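Local coordinates for protein predicted metal-dependent hydrolase of the TIM-barrel fold (Lactobacillus casei, PDB 2QPX) that is of unknown function but, as a binuclear zinc protein of the amidohydrolase family, probably acts as a metal-dependent hydrolase, at residues R129-A134 with P205-M210. Residues are numbered along the deposited sequence; the frame is centred on the assembly and turned at random. Where two conformers were deposited one is given.
Sequences RLETHA and PLIDYM
Met210, present as selenomethionine with two conformers, one of which is described here, reaches from helix 204-221 to the start of helix 130-138 and touches Leu130, Glu131 and Ala134. Its CG stands anti to the backbone N (chi1 -179°) and the chain stays extended through chi2, which carries SE across to helix 130-138; the bend at chi3 (79°) then turns the methyl so that it meets both Leu130 and Glu131. CE of Met210 lies 3.6 Å from CB of Leu130, with CD1 of the same leucine 4.0 Å from it, while SE of Met210 passes 4.3 Å from CB of Ala134, one helical turn further on. The Glu131 side chain crosses that of Met210 at about a right angle. Bent at chi2, Glu131 places its OE2 3.3 Å from Met210 CE and 4.2 Å from Ile207 CG2, an apolar border to a buried carboxylate. No hydrogen bond joins the two segments; OE2 instead bonds to the hydroxyl of Ser168 and OE1 to the backbone N of Ile169, the residues directly following the zinc-bridging carboxylated Lys167. The Glu131 side chain is about 10 Å from a zinc ion, consistent with an indirect, second-shell link to the metal site. The axes of segments 130-134 and 205-210 come within 11.7 Å, their N-to-C directions 115° apart, a wide spacing bridged by the long Met210 side chain. Phe151 of helix 144-156 packs on both Ala134 and Met210, and Ala170 of helix 170-173 on Glu131 and Ile207, joining, within the TIM-barrel fold, the helix after strand 124-127 to the one preceding strand 225-229.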
ATOM      1  N   ARG A 129      -4.374  -9.476  28.804  1.00 14.09           N
ATOM      2  CA  ARG A 129      -3.385  -8.565  28.210  1.00 13.85           C
ATOM      3  C   ARG A 129      -2.036  -8.728  28.934  1.00 13.41           C
ATOM      4  O   ARG A 129      -1.899  -8.486  30.167  1.00 14.74           O
ATOM      5  CB  ARG A 129      -3.854  -7.107  28.274  1.00 15.04           C
ATOM      6  CG  ARG A 129      -2.906  -6.192  27.495  1.00 17.73           C
ATOM      7  CD  ARG A 129      -3.289  -4.782  27.520  1.00 16.94           C
ATOM      8  NE  ARG A 129      -4.415  -4.524  26.646  1.00 15.95           N
ATOM      9  CZ  ARG A 129      -4.699  -3.330  26.156  1.00 17.07           C
ATOM     10  NH1 ARG A 129      -3.983  -2.277  26.505  1.00 21.09           N
ATOM     11  NH2 ARG A 129      -5.693  -3.197  25.322  1.00 19.47           N
ATOM     12  N   LEU A 130      -1.032  -9.132  28.176  1.00 13.26           N
ATOM     13  CA  LEU A 130       0.275  -9.409  28.767  1.00 13.15           C
ATOM     14  C   LEU A 130       0.926  -8.195  29.443  1.00 13.72           C
ATOM     15  O   LEU A 130       1.389  -8.282  30.554  1.00 15.92           O
ATOM     16  CB  LEU A 130       1.197  -9.978  27.689  1.00 13.68           C
ATOM     17  CG  LEU A 130       0.813 -11.404  27.209  1.00 13.70           C
ATOM     18  CD1 LEU A 130       1.588 -11.711  25.894  1.00 16.33           C
ATOM     19  CD2 LEU A 130       1.093 -12.492  28.269  1.00 16.18           C
ATOM     20  N   GLU A 131       1.012  -7.088  28.716  1.00 14.26           N
ATOM     21  CA  GLU A 131       1.804  -5.955  29.194  1.00 12.40           C
ATOM     22  C   GLU A 131       1.233  -5.332  30.470  1.00 15.38           C
ATOM     23  O   GLU A 131       1.979  -4.884  31.339  1.00 16.45           O
ATOM     24  CB  GLU A 131       2.062  -4.899  28.113  1.00 15.54           C
ATOM     25  CG  GLU A 131       2.950  -5.365  26.973  1.00 16.60           C
ATOM     26  CD  GLU A 131       2.289  -6.254  25.911  1.00 15.14           C
ATOM     27  OE1 GLU A 131       1.038  -6.482  25.965  1.00 16.06           O
ATOM     28  OE2 GLU A 131       3.072  -6.683  25.017  1.00 16.00           O
ATOM     29  N   THR A 132      -0.100  -5.246  30.581  1.00 16.59           N
ATOM     30  CA  THR A 132      -0.720  -4.661  31.774  1.00 17.68           C
ATOM     31  C   THR A 132      -0.536  -5.572  32.991  1.00 16.48           C
ATOM     32  O   THR A 132      -0.277  -5.107  34.092  1.00 18.18           O
ATOM     33  CB  THR A 132      -2.190  -4.293  31.482  1.00 19.96           C
ATOM     34  OG1 THR A 132      -2.787  -5.375  30.829  1.00 21.00           O
ATOM     35  CG2 THR A 132      -2.283  -3.089  30.555  1.00 21.12           C
ATOM     36  N   HIS A 133      -0.604  -6.895  32.806  1.00 15.93           N
ATOM     37  CA  HIS A 133      -0.303  -7.819  33.887  1.00 17.03           C
ATOM     38  C   HIS A 133       1.177  -7.684  34.266  1.00 17.42           C
ATOM     39  O   HIS A 133       1.515  -7.619  35.461  1.00 18.98           O
ATOM     40  CB  HIS A 133      -0.670  -9.261  33.529  1.00 16.83           C
ATOM     41  CG  HIS A 133      -2.127  -9.549  33.636  1.00 17.39           C
ATOM     42  ND1 HIS A 133      -3.003  -9.393  32.583  1.00 17.93           N
ATOM     43  CD2 HIS A 133      -2.871  -9.971  34.685  1.00 18.44           C
ATOM     44  CE1 HIS A 133      -4.224  -9.723  32.988  1.00 18.40           C
ATOM     45  NE2 HIS A 133      -4.174 -10.057  34.271  1.00 20.28           N
ATOM     46  N   ALA A 134       2.045  -7.549  33.265  1.00 16.78           N
ATOM     47  CA  ALA A 134       3.485  -7.365  33.525  1.00 16.60           C
ATOM     48  C   ALA A 134       3.715  -6.107  34.401  1.00 16.14           C
ATOM     49  O   ALA A 134       4.500  -6.120  35.362  1.00 17.16           O
ATOM     50  CB  ALA A 134       4.271  -7.285  32.210  1.00 16.07           C
ATOM     51  N   PRO A 205      13.769  -4.461  24.863  1.00 16.41           N
ATOM     52  CA  PRO A 205      14.395  -5.706  25.294  1.00 15.85           C
ATOM     53  C   PRO A 205      13.513  -6.552  26.207  1.00 15.95           C
ATOM     54  O   PRO A 205      13.400  -7.773  26.021  1.00 15.82           O
ATOM     55  CB  PRO A 205      15.658  -5.222  26.037  1.00 16.61           C
ATOM     56  CG  PRO A 205      15.915  -3.861  25.544  1.00 21.59           C
ATOM     57  CD  PRO A 205      14.609  -3.281  25.152  1.00 17.12           C
ATOM     58  N   LEU A 206      12.841  -5.924  27.159  1.00 14.80           N
ATOM     59  CA  LEU A 206      12.004  -6.702  28.071  1.00 14.50           C
ATOM     60  C   LEU A 206      10.711  -7.221  27.417  1.00 14.69           C
ATOM     61  O   LEU A 206      10.346  -8.369  27.640  1.00 14.89           O
ATOM     62  CB  LEU A 206      11.719  -5.914  29.346  1.00 15.67           C
ATOM     63  CG  LEU A 206      10.964  -6.664  30.434  1.00 14.82           C
ATOM     64  CD1 LEU A 206      11.690  -7.969  30.854  1.00 16.95           C
ATOM     65  CD2 LEU A 206      10.683  -5.728  31.650  1.00 16.11           C
ATOM     66  N   ILE A 207      10.060  -6.399  26.610  1.00 14.60           N
ATOM     67  CA  ILE A 207       8.856  -6.863  25.893  1.00 13.88           C
ATOM     68  C   ILE A 207       9.196  -8.024  24.954  1.00 13.57           C
ATOM     69  O   ILE A 207       8.490  -9.042  24.932  1.00 14.75           O
ATOM     70  CB  ILE A 207       8.176  -5.700  25.112  1.00 14.00           C
ATOM     71  CG1 ILE A 207       7.474  -4.760  26.125  1.00 15.43           C
ATOM     72  CG2 ILE A 207       7.140  -6.225  24.123  1.00 14.99           C
ATOM     73  CD1 ILE A 207       6.937  -3.424  25.531  1.00 18.27           C
ATOM     74  N   ASP A 208      10.276  -7.908  24.190  1.00 13.18           N
ATOM     75  CA  ASP A 208      10.619  -8.962  23.234  1.00 13.47           C
ATOM     76  C   ASP A 208      11.019 -10.231  24.004  1.00 14.31           C
ATOM     77  O   ASP A 208      10.579 -11.344  23.625  1.00 14.45           O
ATOM     78  CB  ASP A 208      11.737  -8.528  22.275  1.00 14.79           C
ATOM     79  CG  ASP A 208      11.278  -7.583  21.175  1.00 17.90           C
ATOM     80  OD1 ASP A 208      10.110  -7.149  21.194  1.00 19.01           O
ATOM     81  OD2 ASP A 208      12.126  -7.284  20.263  1.00 18.65           O
ATOM     82  N   TYR A 209      11.810 -10.107  25.085  1.00 13.75           N
ATOM     83  CA  TYR A 209      12.109 -11.281  25.932  1.00 14.31           C
ATOM     84  C   TYR A 209      10.796 -11.955  26.391  1.00 13.29           C
ATOM     85  O   TYR A 209      10.621 -13.200  26.313  1.00 15.46           O
ATOM     86  CB  TYR A 209      12.946 -10.861  27.164  1.00 14.57           C
ATOM     87  CG  TYR A 209      13.291 -11.986  28.076  1.00 16.14           C
ATOM     88  CD1 TYR A 209      12.440 -12.397  29.083  1.00 15.62           C
ATOM     89  CD2 TYR A 209      14.511 -12.664  27.925  1.00 15.01           C
ATOM     90  CE1 TYR A 209      12.801 -13.447  29.933  1.00 18.22           C
ATOM     91  CE2 TYR A 209      14.859 -13.703  28.722  1.00 17.61           C
ATOM     92  CZ  TYR A 209      14.016 -14.108  29.721  1.00 18.30           C
ATOM     93  OH  TYR A 209      14.358 -15.166  30.519  1.00 21.07           O
HETATM   94  N   MSE A 210       9.884 -11.140  26.937  1.00 13.54           N
HETATM   95  CA  MSE A 210       8.619 -11.618  27.442  0.50 14.09           C
HETATM   96  C   MSE A 210       7.879 -12.394  26.363  1.00 14.11           C
HETATM   97  O   MSE A 210       7.376 -13.510  26.604  1.00 15.77           O
HETATM   98  CB  MSE A 210       7.773 -10.415  27.846  0.50 14.83           C
HETATM   99  CG  MSE A 210       6.433 -10.759  28.404  0.50 13.73           C
HETATM  100 SE   MSE A 210       5.190  -9.244  28.495  0.40 16.74          SE
HETATM  101  CE  MSE A 210       4.584  -9.136  26.631  0.50 19.14           C
TER